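Local coordinates for protein 4-aminobutyrate transaminase (Acinetobacter baumannii, PDB 6WOP) that probably transfers the amino group of 4-aminobutyrate to 2-oxoglutarate, using pyridoxal 5'-phosphate as cofactor, at residues V88-R93 and I304-A309; E92-R97 and G279-A284; A119-R124 and G293-T298; S244-T249 and I265-S270. One frame throughout, in Å; residues are numbered along the deposited sequence.

Interaction 1: residues V88-R93 and I304-A309; sequences VALAER and IAVAAA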
loop_
_atom_site.group_PDB
_atom_site.type_symbol
_atom_site.label_atom_id
_atom_site.label_comp_id
_atom_site.label_asym_id
_atom_site.label_seq_id
_atom_site.Cartn_x
_atom_site.Cartn_y
_atom_site.Cartn_z
ATOM N N VAL A 88 -15.305 25.804 -21.686
ATOM C CA VAL A 88 -14.891 26.976 -20.930
ATOM C C VAL A 88 -16.114 27.645 -20.364
ATOM O O VAL A 88 -16.102 28.113 -19.243
ATOM C CB VAL A 88 -14.094 27.929 -21.850
ATOM C CG1 VAL A 88 -13.743 29.283 -21.136
ATOM C CG2 VAL A 88 -12.805 27.202 -22.403
ATOM N N ALA A 89 -17.150 27.820 -21.210
ATOM C CA ALA A 89 -18.341 28.531 -20.747
ATOM C C ALA A 89 -18.988 27.769 -19.591
ATOM O O ALA A 89 -19.497 28.378 -18.645
ATOM C CB ALA A 89 -19.344 28.733 -21.917
ATOM N N LEU A 90 -19.035 26.418 -19.683
ATOM C CA LEU A 90 -19.614 25.630 -18.587
ATOM C C LEU A 90 -18.808 25.809 -17.302
ATOM O O LEU A 90 -19.379 25.968 -16.226
ATOM C CB LEU A 90 -19.693 24.140 -18.939
ATOM C CG LEU A 90 -20.506 23.246 -17.981
ATOM C CD1 LEU A 90 -22.043 23.673 -17.959
ATOM C CD2 LEU A 90 -20.323 21.757 -18.389
ATOM N N ALA A 91 -17.476 25.821 -17.403
ATOM C CA ALA A 91 -16.661 26.092 -16.211
ATOM C C ALA A 91 -17.019 27.453 -15.614
ATOM O O ALA A 91 -17.233 27.568 -14.399
ATOM C CB ALA A 91 -15.174 26.013 -16.589
ATOM N N GLU A 92 -17.195 28.478 -16.486
ATOM C CA GLU A 92 -17.532 29.815 -15.985
ATOM C C GLU A 92 -18.856 29.798 -15.242
ATOM O O GLU A 92 -19.008 30.418 -14.176
ATOM C CB GLU A 92 -17.595 30.810 -17.166
ATOM C CG GLU A 92 -16.260 31.105 -17.788
ATOM C CD GLU A 92 -16.378 31.890 -19.091
ATOM O OE1 GLU A 92 -17.402 31.737 -19.814
ATOM O OE2 GLU A 92 -15.434 32.642 -19.400
ATOM N N ARG A 93 -19.847 29.087 -15.803
ATOM C CA ARG A 93 -21.167 29.049 -15.189
ATOM C C ARG A 93 -21.158 28.316 -13.839
ATOM O O ARG A 93 -21.863 28.708 -12.906
ATOM C CB ARG A 93 -22.142 28.395 -16.177
ATOM C CG ARG A 93 -22.380 29.322 -17.405
ATOM C CD ARG A 93 -23.517 28.735 -18.292
ATOM N NE ARG A 93 -24.857 29.033 -17.787
ATOM C CZ ARG A 93 -25.959 28.381 -18.167
ATOM N NH1 ARG A 93 -25.883 27.374 -19.071
ATOM N NH2 ARG A 93 -27.132 28.768 -17.704
ATOM N N ILE A 304 -21.057 16.669 -26.351
ATOM C CA ILE A 304 -22.477 16.288 -26.234
ATOM C C ILE A 304 -22.987 16.574 -24.826
ATOM O O ILE A 304 -24.017 17.227 -24.630
ATOM C CB ILE A 304 -22.620 14.787 -26.578
ATOM C CG1 ILE A 304 -22.180 14.527 -28.015
ATOM C CG2 ILE A 304 -24.025 14.173 -26.293
ATOM C CD1 ILE A 304 -23.045 15.218 -28.989
ATOM N N ALA A 305 -22.270 16.064 -23.817
ATOM C CA ALA A 305 -22.694 16.211 -22.430
ATOM C C ALA A 305 -22.536 17.630 -21.940
ATOM O O ALA A 305 -23.285 18.056 -21.054
ATOM C CB ALA A 305 -21.900 15.260 -21.513
ATOM N N VAL A 306 -21.557 18.364 -22.464
ATOM C CA VAL A 306 -21.399 19.763 -22.098
ATOM C C VAL A 306 -22.607 20.561 -22.618
ATOM O O VAL A 306 -23.178 21.408 -21.923
ATOM C CB VAL A 306 -20.078 20.285 -22.671
ATOM C CG1 VAL A 306 -20.080 21.823 -22.693
ATOM C CG2 VAL A 306 -18.863 19.738 -21.818
ATOM N N ALA A 307 -23.058 20.245 -23.820
ATOM C CA ALA A 307 -24.239 20.954 -24.324
ATOM C C ALA A 307 -25.439 20.657 -23.456
ATOM O O ALA A 307 -26.278 21.546 -23.195
ATOM C CB ALA A 307 -24.527 20.557 -25.789
ATOM N N ALA A 308 -25.558 19.407 -23.041
ATOM C CA ALA A 308 -26.686 18.976 -22.222
ATOM C C ALA A 308 -26.639 19.678 -20.878
ATOM O O ALA A 308 -27.668 20.160 -20.398
ATOM C CB ALA A 308 -26.673 17.448 -22.015
ATOM N N ALA A 309 -25.449 19.795 -20.299
ATOM C CA ALA A 309 -25.309 20.395 -18.964
ATOM C C ALA A 309 -25.641 21.879 -19.013
ATOM O O ALA A 309 -26.159 22.438 -18.036
ATOM C CB ALA A 309 -23.867 20.152 -18.421
#
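Leu90 sets both of its methyl groups against Ala309. Leu90 CD2 lies 3.9 Å from Ala309 CB and Leu90 CD1 4.0 Å from the same carbon, so the fork of the leucine straddles the small alanine methyl. Leu90 CD2 also reaches Val306, 4.2 Å from its CG2, one helical turn before Ala309. With CG opposite the backbone N (chi1 -169°), the leucine extends from its helix toward the other; the two backbones come nearest at Leu90 and Val306, whose CA atoms are 7.1 Å apart. No hydrogen bond joins the two segments, and the contact is entirely apolar and buried.

Further along helix 303-318, Leu90 also packs on His310 and Ile313. One turn beyond Leu90, Arg93 adds a polar clasp, with NH1 bonded to His310 O and NH2 in a salt bridge with Asp314. Phe108 of strand 104-109 flanks Leu90, while Ile277 touches Val306. On helix 85-97, Glu92 makes a salt bridge with Arg11 of the second subunit. This is plain helix-helix packing beside the sheet that holds strands 104-109 and 278-283 in this class-III aminotransferase, with a branched side chain filling the dip left by an alanine.

Interaction 2: residues E92-R97 and G279-A284; sequences ERINER and GVVGRA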
loop_
_atom_site.group_PDB
_atom_site.type_symbol
_atom_site.label_atom_id
_atom_site.label_comp_id
_atom_site.label_asym_id
_atom_site.label_seq_id
_atom_site.Cartn_x
_atom_site.Cartn_y
_atom_site.Cartn_z
ATOM N N GLU A 92 -17.195 28.478 -16.486
ATOM C CA GLU A 92 -17.532 29.815 -15.985
ATOM C C GLU A 92 -18.856 29.798 -15.242
ATOM O O GLU A 92 -19.008 30.418 -14.176
ATOM C CB GLU A 92 -17.595 30.810 -17.166
ATOM C CG GLU A 92 -16.260 31.105 -17.788
ATOM C CD GLU A 92 -16.378 31.890 -19.091
ATOM O OE1 GLU A 92 -17.402 31.737 -19.814
ATOM O OE2 GLU A 92 -15.434 32.642 -19.400
ATOM N N ARG A 93 -19.847 29.087 -15.803
ATOM C CA ARG A 93 -21.167 29.049 -15.189
ATOM C C ARG A 93 -21.158 28.316 -13.839
ATOM O O ARG A 93 -21.863 28.708 -12.906
ATOM C CB ARG A 93 -22.142 28.395 -16.177
ATOM C CG ARG A 93 -22.380 29.322 -17.405
ATOM C CD ARG A 93 -23.517 28.735 -18.292
ATOM N NE ARG A 93 -24.857 29.033 -17.787
ATOM C CZ ARG A 93 -25.959 28.381 -18.167
ATOM N NH1 ARG A 93 -25.883 27.374 -19.071
ATOM N NH2 ARG A 93 -27.132 28.768 -17.704
ATOM N N ILE A 94 -20.409 27.234 -13.729
ATOM C CA ILE A 94 -20.301 26.539 -12.441
ATOM C C ILE A 94 -19.496 27.359 -11.462
ATOM O O ILE A 94 -19.838 27.431 -10.272
ATOM C CB ILE A 94 -19.664 25.139 -12.673
ATOM C CG1 ILE A 94 -20.580 24.239 -13.531
ATOM C CG2 ILE A 94 -19.322 24.420 -11.345
ATOM C CD1 ILE A 94 -21.741 23.702 -12.759
ATOM N N ASN A 95 -18.364 27.948 -11.914
ATOM C CA ASN A 95 -17.570 28.802 -11.013
ATOM C C ASN A 95 -18.438 29.894 -10.418
ATOM O O ASN A 95 -18.311 30.257 -9.240
ATOM C CB ASN A 95 -16.411 29.493 -11.737
ATOM C CG ASN A 95 -15.323 28.548 -12.166
ATOM O OD1 ASN A 95 -15.167 27.480 -11.579
ATOM N ND2 ASN A 95 -14.587 28.921 -13.205
ATOM N N GLU A 96 -19.331 30.451 -11.226
ATOM C CA GLU A 96 -20.150 31.537 -10.720
ATOM C C GLU A 96 -21.104 31.050 -9.626
ATOM O O GLU A 96 -21.379 31.772 -8.670
ATOM C CB GLU A 96 -20.946 32.139 -11.901
ATOM C CG GLU A 96 -21.924 33.239 -11.485
ATOM C CD GLU A 96 -23.041 33.402 -12.528
ATOM O OE1 GLU A 96 -24.242 33.512 -12.147
ATOM O OE2 GLU A 96 -22.701 33.377 -13.740
ATOM N N ARG A 97 -21.611 29.832 -9.755
ATOM C CA ARG A 97 -22.666 29.322 -8.896
ATOM C C ARG A 97 -22.189 28.522 -7.687
ATOM O O ARG A 97 -22.960 28.355 -6.722
ATOM C CB ARG A 97 -23.565 28.445 -9.741
ATOM C CG ARG A 97 -24.373 29.256 -10.758
ATOM C CD ARG A 97 -25.019 28.347 -11.848
ATOM N NE ARG A 97 -25.978 29.103 -12.689
ATOM C CZ ARG A 97 -25.590 30.011 -13.595
ATOM N NH1 ARG A 97 -24.279 30.222 -13.799
ATOM N NH2 ARG A 97 -26.493 30.722 -14.309
ATOM N N GLY A 279 -17.589 16.706 -12.919
ATOM C CA GLY A 279 -16.653 17.813 -12.797
ATOM C C GLY A 279 -16.196 18.016 -11.366
ATOM O O GLY A 279 -16.756 17.450 -10.435
ATOM N N VAL A 280 -15.204 18.884 -11.218
ATOM C CA VAL A 280 -14.655 19.284 -9.929
ATOM C C VAL A 280 -14.583 20.778 -10.006
ATOM O O VAL A 280 -14.047 21.304 -10.989
ATOM C CB VAL A 280 -13.243 18.733 -9.658
ATOM C CG1 VAL A 280 -12.730 19.256 -8.332
ATOM C CG2 VAL A 280 -13.263 17.207 -9.615
ATOM N N VAL A 281 -15.127 21.462 -8.988
ATOM C CA VAL A 281 -14.971 22.914 -8.894
ATOM C C VAL A 281 -14.304 23.195 -7.553
ATOM O O VAL A 281 -14.535 22.457 -6.590
ATOM C CB VAL A 281 -16.322 23.645 -9.047
ATOM C CG1 VAL A 281 -17.390 23.163 -7.984
ATOM C CG2 VAL A 281 -16.128 25.190 -9.042
ATOM N N GLY A 282 -13.467 24.234 -7.485
ATOM C CA GLY A 282 -12.918 24.547 -6.177
ATOM C C GLY A 282 -12.067 25.794 -6.162
ATOM O O GLY A 282 -11.961 26.503 -7.156
ATOM N N ARG A 283 -11.401 26.014 -5.020
ATOM C CA ARG A 283 -10.588 27.218 -4.893
ATOM C C ARG A 283 -9.543 27.226 -5.992
ATOM O O ARG A 283 -8.910 26.210 -6.257
ATOM C CB ARG A 283 -9.928 27.280 -3.496
ATOM C CG ARG A 283 -10.918 27.310 -2.326
ATOM C CD ARG A 283 -10.162 27.007 -0.978
ATOM N NE ARG A 283 -8.936 27.747 -0.959
ATOM C CZ ARG A 283 -7.837 27.354 -0.330
ATOM N NH1 ARG A 283 -7.830 26.204 0.368
ATOM N NH2 ARG A 283 -6.753 28.125 -0.394
ATOM N N ALA A 284 -9.390 28.360 -6.675
ATOM C CA ALA A 284 -8.471 28.402 -7.831
ATOM C C ALA A 284 -7.069 27.879 -7.496
ATOM O O ALA A 284 -6.445 27.175 -8.301
ATOM C CB ALA A 284 -8.349 29.838 -8.350
#
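Val281 meets Ile94 and Asn95 where helix 85-97 lies against the mixed sheet that holds strands 104-109, 278-283 and 264-267 of this PLP-dependent aminotransferase. Gly279 opens the strand segment with a backbone hydrogen bond to Met267 of the neighbouring strand 264-267. Val280 follows with its side chain directed away from the helix, and its backbone pairs with Ala107 of strand 104-109, on the other side of strand 278-283.

Val281, its backbone bonded to Ile265, turns toward the helix and carries the contact. Its CB is 3.9 Å from Ile94 CG2, and both of its methyls flank the same atom, with Val281 CG1 4.1 Å and CG2 4.0 Å from Ile94 CG2. Val281 CG2 stands opposite the backbone N (chi1 of CG1 57°), which brings this methyl also to Asn95, 3.6 Å from OD1. The amide and the valine run past each other in opposite directions; Asn95 ND2 has its polar partner elsewhere, Ala15 O of the second subunit.

Gly282 pairs with Lys105, and Arg283, the N-cap of helix 284-287, forms salt bridges with Asp263 and Glu285. Near the end of helix 85-97, Arg97 folds back over the last turn: its NE meets Glu317, and its NH1, also salt-bridged to Glu96, donates to Arg93 O at 3.0 Å, with that oxygen only 9° out of the guanidinium plane.

Interaction 3: residues A119-R124 and G293-T298; sequences AVKIAR and GGLGGT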
loop_
_atom_site.group_PDB
_atom_site.type_symbol
_atom_site.label_atom_id
_atom_site.label_comp_id
_atom_site.label_asym_id
_atom_site.label_seq_id
_atom_site.Cartn_x
_atom_site.Cartn_y
_atom_site.Cartn_z
ATOM N N ALA A 119 -10.579 14.927 -7.505
ATOM C CA ALA A 119 -10.505 15.824 -6.341
ATOM C C ALA A 119 -9.444 15.344 -5.356
ATOM O O ALA A 119 -8.725 16.156 -4.735
ATOM C CB ALA A 119 -11.884 15.900 -5.684
ATOM N N VAL A 120 -9.298 14.014 -5.236
ATOM C CA VAL A 120 -8.254 13.459 -4.363
ATOM C C VAL A 120 -6.859 13.727 -4.944
ATOM O O VAL A 120 -5.913 14.072 -4.198
ATOM C CB VAL A 120 -8.507 11.944 -4.156
ATOM C CG1 VAL A 120 -7.225 11.229 -3.574
ATOM C CG2 VAL A 120 -9.742 11.736 -3.215
ATOM N N LYS A 121 -6.678 13.500 -6.259
ATOM C CA LYS A 121 -5.422 13.846 -6.915
ATOM C C LYS A 121 -5.041 15.305 -6.677
ATOM O O LYS A 121 -3.876 15.631 -6.381
ATOM C CB LYS A 121 -5.527 13.569 -8.414
ATOM C CG LYS A 121 -5.672 12.075 -8.676
ATOM C CD LYS A 121 -5.965 11.638 -10.134
ATOM C CE LYS A 121 -5.232 12.371 -11.237
ATOM N NZ LYS A 121 -5.831 11.852 -12.549
ATOM N N ILE A 122 -5.998 16.208 -6.869
ATOM C CA ILE A 122 -5.750 17.644 -6.683
ATOM C C ILE A 122 -5.376 17.941 -5.226
ATOM O O ILE A 122 -4.418 18.679 -4.932
ATOM C CB ILE A 122 -7.025 18.388 -7.122
ATOM C CG1 ILE A 122 -7.179 18.340 -8.659
ATOM C CG2 ILE A 122 -7.083 19.889 -6.578
ATOM C CD1 ILE A 122 -8.649 18.768 -9.030
ATOM N N ALA A 123 -6.119 17.375 -4.295
ATOM C CA ALA A 123 -5.827 17.604 -2.873
ATOM C C ALA A 123 -4.467 17.047 -2.483
ATOM O O ALA A 123 -3.733 17.675 -1.712
ATOM C CB ALA A 123 -6.902 16.953 -2.015
ATOM N N ARG A 124 -4.137 15.848 -2.959
ATOM C CA ARG A 124 -2.821 15.290 -2.674
ATOM C C ARG A 124 -1.752 16.207 -3.226
ATOM O O ARG A 124 -0.769 16.493 -2.554
ATOM C CB ARG A 124 -2.658 13.922 -3.293
ATOM C CG ARG A 124 -3.295 12.762 -2.505
ATOM C CD ARG A 124 -2.554 11.498 -2.890
ATOM N NE ARG A 124 -2.970 10.254 -2.213
ATOM C CZ ARG A 124 -2.364 9.089 -2.484
ATOM N NH1 ARG A 124 -1.368 9.064 -3.367
ATOM N NH2 ARG A 124 -2.748 7.963 -1.892
ATOM N N GLY A 293 -0.606 18.575 -17.943
ATOM C CA GLY A 293 -0.446 17.180 -18.272
ATOM C C GLY A 293 -0.927 16.276 -17.168
ATOM O O GLY A 293 -1.184 15.096 -17.412
ATOM N N GLY A 294 -1.053 16.823 -15.956
ATOM C CA GLY A 294 -1.401 16.053 -14.775
ATOM C C GLY A 294 -2.851 15.691 -14.650
ATOM O O GLY A 294 -3.181 14.800 -13.858
ATOM N N LEU A 295 -3.736 16.364 -15.390
ATOM C CA LEU A 295 -5.155 16.109 -15.337
ATOM C C LEU A 295 -5.655 15.941 -16.771
ATOM O O LEU A 295 -5.143 16.579 -17.686
ATOM C CB LEU A 295 -5.923 17.280 -14.705
ATOM C CG LEU A 295 -5.647 17.650 -13.252
ATOM C CD1 LEU A 295 -6.460 18.921 -12.830
ATOM C CD2 LEU A 295 -5.983 16.439 -12.374
ATOM N N GLY A 296 -6.649 15.108 -16.958
ATOM C CA GLY A 296 -7.182 15.106 -18.321
ATOM C C GLY A 296 -8.006 13.857 -18.537
ATOM O O GLY A 296 -8.497 13.263 -17.590
ATOM N N GLY A 297 -8.062 13.421 -19.799
ATOM C CA GLY A 297 -8.904 12.262 -20.055
ATOM C C GLY A 297 -9.598 12.321 -21.409
ATOM O O GLY A 297 -10.056 13.385 -21.819
ATOM N N THR A 298 -9.668 11.180 -22.083
ATOM C CA THR A 298 -10.135 11.100 -23.473
ATOM C C THR A 298 -11.567 11.595 -23.607
ATOM O O THR A 298 -11.880 12.469 -24.432
ATOM C CB THR A 298 -10.037 9.640 -23.954
ATOM O OG1 THR A 298 -8.677 9.228 -23.973
ATOM C CG2 THR A 298 -10.579 9.519 -25.411
HETATM O O HOH W 1 -7.207 13.556 -14.499
HETATM O O HOH W 2 -4.094 12.528 -14.297
#
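Lys121 and Leu295 bring the backbones nearest, with CA atoms 8.7 Å apart, so helix 112-127 and the irregular segment 293-298 meet through side chains of the helix, Leu295, and waters bound to the loop backbone. Leu295 is extended, whereas Gly293, Gly296 and Gly297 adopt backbone angles open essentially to glycine: a CB would press on the preceding carbonyl oxygen.

Two side chains of the helix reach across. Ile122 CG1 touches Leu295 CD1 at 4.3 Å, and Pro290 packs against both residues. The Lys121 chain bends at its third torsion (chi3 40°), laying CE 4.3 Å from Leu295 CD2 and 4.1 Å from Gly294 O. Beyond CE the ammonium works through water. Water 1 accepts from Lys121 NZ at 2.9 Å and from Gly296 N at 3.0 Å. Water 2 also accepts from Lys121 NZ, at 2.6 Å, and donates to Gly294 O, at 2.5 Å; both legs are short, so its exact position is doubtful.

Lys121 NZ further donates to Arg142 O of the second subunit and weakly to Asn118 OD1. Four acceptors for three N-H groups suggest that not all four are full bonds. The ammonium charge of this buried lysine is thus probably stabilised by neutral oxygens, tying helix, loop and subunit interface together.

Interaction 4: residues S244-T249 and I265-S270; sequences SGFART and ITMAKS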
loop_
_atom_site.group_PDB
_atom_site.type_symbol
_atom_site.label_atom_id
_atom_site.label_comp_id
_atom_site.label_asym_id
_atom_site.label_seq_id
_atom_site.Cartn_x
_atom_site.Cartn_y
_atom_site.Cartn_z
ATOM N N SER A 244 -26.134 14.619 -4.639
ATOM C CA SER A 244 -26.884 15.718 -4.000
ATOM C C SER A 244 -27.037 16.965 -4.865
ATOM O O SER A 244 -27.763 17.880 -4.465
ATOM C CB SER A 244 -26.176 16.136 -2.711
ATOM O OG SER A 244 -24.824 16.440 -2.992
ATOM N N GLY A 245 -26.245 17.086 -5.945
ATOM C CA GLY A 245 -26.109 18.325 -6.700
ATOM C C GLY A 245 -27.242 18.555 -7.684
ATOM O O GLY A 245 -28.154 17.734 -7.837
ATOM N N PHE A 246 -27.189 19.732 -8.322
ATOM C CA PHE A 246 -28.131 20.132 -9.378
ATOM C C PHE A 246 -29.587 19.995 -8.938
ATOM O O PHE A 246 -30.414 19.332 -9.586
ATOM C CB PHE A 246 -27.788 19.369 -10.663
ATOM C CG PHE A 246 -26.490 19.812 -11.127
ATOM C CD1 PHE A 246 -26.416 20.993 -11.805
ATOM C CD2 PHE A 246 -25.345 19.221 -10.648
ATOM C CE1 PHE A 246 -25.229 21.558 -12.135
ATOM C CE2 PHE A 246 -24.118 19.779 -10.947
ATOM C CZ PHE A 246 -24.072 20.940 -11.724
ATOM N N ALA A 247 -29.878 20.721 -7.846
ATOM C CA ALA A 247 -31.201 21.152 -7.364
ATOM C C ALA A 247 -31.915 20.077 -6.549
ATOM O O ALA A 247 -33.009 20.352 -6.021
ATOM C CB ALA A 247 -32.112 21.611 -8.502
ATOM N N ARG A 248 -31.322 18.901 -6.364
ATOM C CA ARG A 248 -32.000 17.818 -5.631
ATOM C C ARG A 248 -32.480 18.250 -4.250
ATOM O O ARG A 248 -33.568 17.870 -3.808
ATOM C CB ARG A 248 -31.053 16.621 -5.491
ATOM C CG ARG A 248 -31.708 15.317 -5.095
ATOM C CD ARG A 248 -32.463 14.719 -6.311
ATOM N NE ARG A 248 -33.772 14.285 -5.904
ATOM C CZ ARG A 248 -34.724 13.965 -6.769
ATOM N NH1 ARG A 248 -34.483 14.034 -8.098
ATOM N NH2 ARG A 248 -35.929 13.625 -6.314
ATOM N N THR A 249 -31.689 19.052 -3.549
ATOM C CA THR A 249 -31.969 19.358 -2.148
ATOM C C THR A 249 -32.671 20.686 -2.006
ATOM O O THR A 249 -32.823 21.169 -0.888
ATOM C CB THR A 249 -30.684 19.389 -1.320
ATOM O OG1 THR A 249 -29.868 20.500 -1.748
ATOM C CG2 THR A 249 -29.955 18.060 -1.467
ATOM N N ILE A 265 -15.505 20.690 -4.632
ATOM C CA ILE A 265 -16.826 20.071 -4.732
ATOM C C ILE A 265 -16.851 19.175 -5.958
ATOM O O ILE A 265 -16.442 19.605 -7.045
ATOM C CB ILE A 265 -17.945 21.123 -4.808
ATOM C CG1 ILE A 265 -17.946 21.986 -3.555
ATOM C CG2 ILE A 265 -19.285 20.438 -4.986
ATOM C CD1 ILE A 265 -18.907 23.188 -3.628
ATOM N N THR A 266 -17.385 17.950 -5.816
ATOM C CA THR A 266 -17.473 17.105 -6.994
ATOM C C THR A 266 -18.910 17.084 -7.504
ATOM O O THR A 266 -19.859 17.214 -6.721
ATOM C CB THR A 266 -17.020 15.671 -6.685
ATOM O OG1 THR A 266 -17.794 15.128 -5.610
ATOM C CG2 THR A 266 -15.548 15.654 -6.281
ATOM N N MET A 267 -19.062 16.850 -8.810
ATOM C CA MET A 267 -20.369 16.876 -9.481
ATOM C C MET A 267 -20.419 15.781 -10.515
ATOM O O MET A 267 -19.421 15.501 -11.182
ATOM C CB MET A 267 -20.598 18.207 -10.250
ATOM C CG MET A 267 -20.399 19.443 -9.404
ATOM S SD MET A 267 -20.208 20.897 -10.449
ATOM C CE MET A 267 -18.478 20.786 -10.994
ATOM N N ALA A 268 -21.614 15.229 -10.724
ATOM C CA ALA A 268 -21.845 14.372 -11.886
ATOM C C ALA A 268 -23.348 14.152 -12.015
ATOM O O ALA A 268 -24.118 15.054 -11.663
ATOM C CB ALA A 268 -21.109 13.037 -11.754
ATOM N N LYS A 269 -23.758 12.955 -12.466
ATOM C CA LYS A 269 -25.156 12.544 -12.531
ATOM C C LYS A 269 -26.016 13.647 -13.150
ATOM O O LYS A 269 -25.969 13.847 -14.364
ATOM C CB LYS A 269 -25.642 12.122 -11.136
ATOM C CG LYS A 269 -25.040 10.718 -10.706
ATOM C CD LYS A 269 -25.638 10.270 -9.398
ATOM C CE LYS A 269 -25.080 8.907 -8.945
ATOM N NZ LYS A 269 -26.044 7.875 -9.178
ATOM N N SER A 270 -26.798 14.377 -12.341
ATOM C CA SER A 270 -27.758 15.243 -13.014
ATOM C C SER A 270 -27.109 16.475 -13.646
ATOM O O SER A 270 -27.772 17.143 -14.451
ATOM C CB SER A 270 -28.863 15.646 -12.040
ATOM O OG SER A 270 -29.903 14.674 -12.037
#
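Ser270 OG is gripped twice, by Ala52 O and by Asn55 N, and the CB of Ser270 lies 4.1 Å from Phe246 CB. Phe246 sits in a type I' beta turn that runs from Gly245 to Arg248 and packs beside the end of strand 264-267, in the sheet where that strand neighbours 278-283 in the PLP-transferase fold. Its positive phi belongs to that turn. Phe246 O is held by Asn55 ND2, so Asn55 braces both sides of the contact.

With CG beside the backbone N (chi1 -66°), the ring reaches across to Met267, and the two side chains cross at a slant. Met267 CB lies at the ring edge, near its plane, 3.9 Å from Phe246 CE2. The methionine chain then bends at its last torsion (chi3 -79°), and the sulfur stays along the same rim.

Arg248 fixes the far end of the turn through Tyr395 O, Asn55 OD1 and Ser355 O, besides a cation-pi contact with Tyr395. Beyond the strand, the Ala268 side chain is about 5 Å from a bound tartaric acid, probably from the crystallisation liquor, which may mark a pocket, while Lys269 NZ bonds to Ile51 O. The Met-aromatic contact is edge-on: Met267 SD is 5.2 Å from the Phe246 ring centroid, 80° off the ring normal. The nearest ring atoms include Phe246 CZ, 4.1 Å from Met267 SD.

How the interactions relate
From the N terminus, helix 85-97 opens both interaction 1 and interaction 2. Of these two, interaction 2 closes first, at strand 278-283, and interaction 1 later, at helix 303-318. Helix 112-127 starts interaction 3, which ends at 293-298: it lies within the span of interaction 1 but crosses interaction 2. Interaction 4, a short closure between 244-249 and 265-270, falls within all three. The sheet links interactions 2, 3 and 4, and helix 85-97 links interaction 1 to interaction 2. Strands 264-267 and 278-283 are hydrogen-bonded neighbours, and Ile94 reaches Met267 and Phe246. On the other face, Val280 meets Ala119 and Ile122, while Ala119 touches Thr266. Interactions 1, 2 and 3 also border the second subunit.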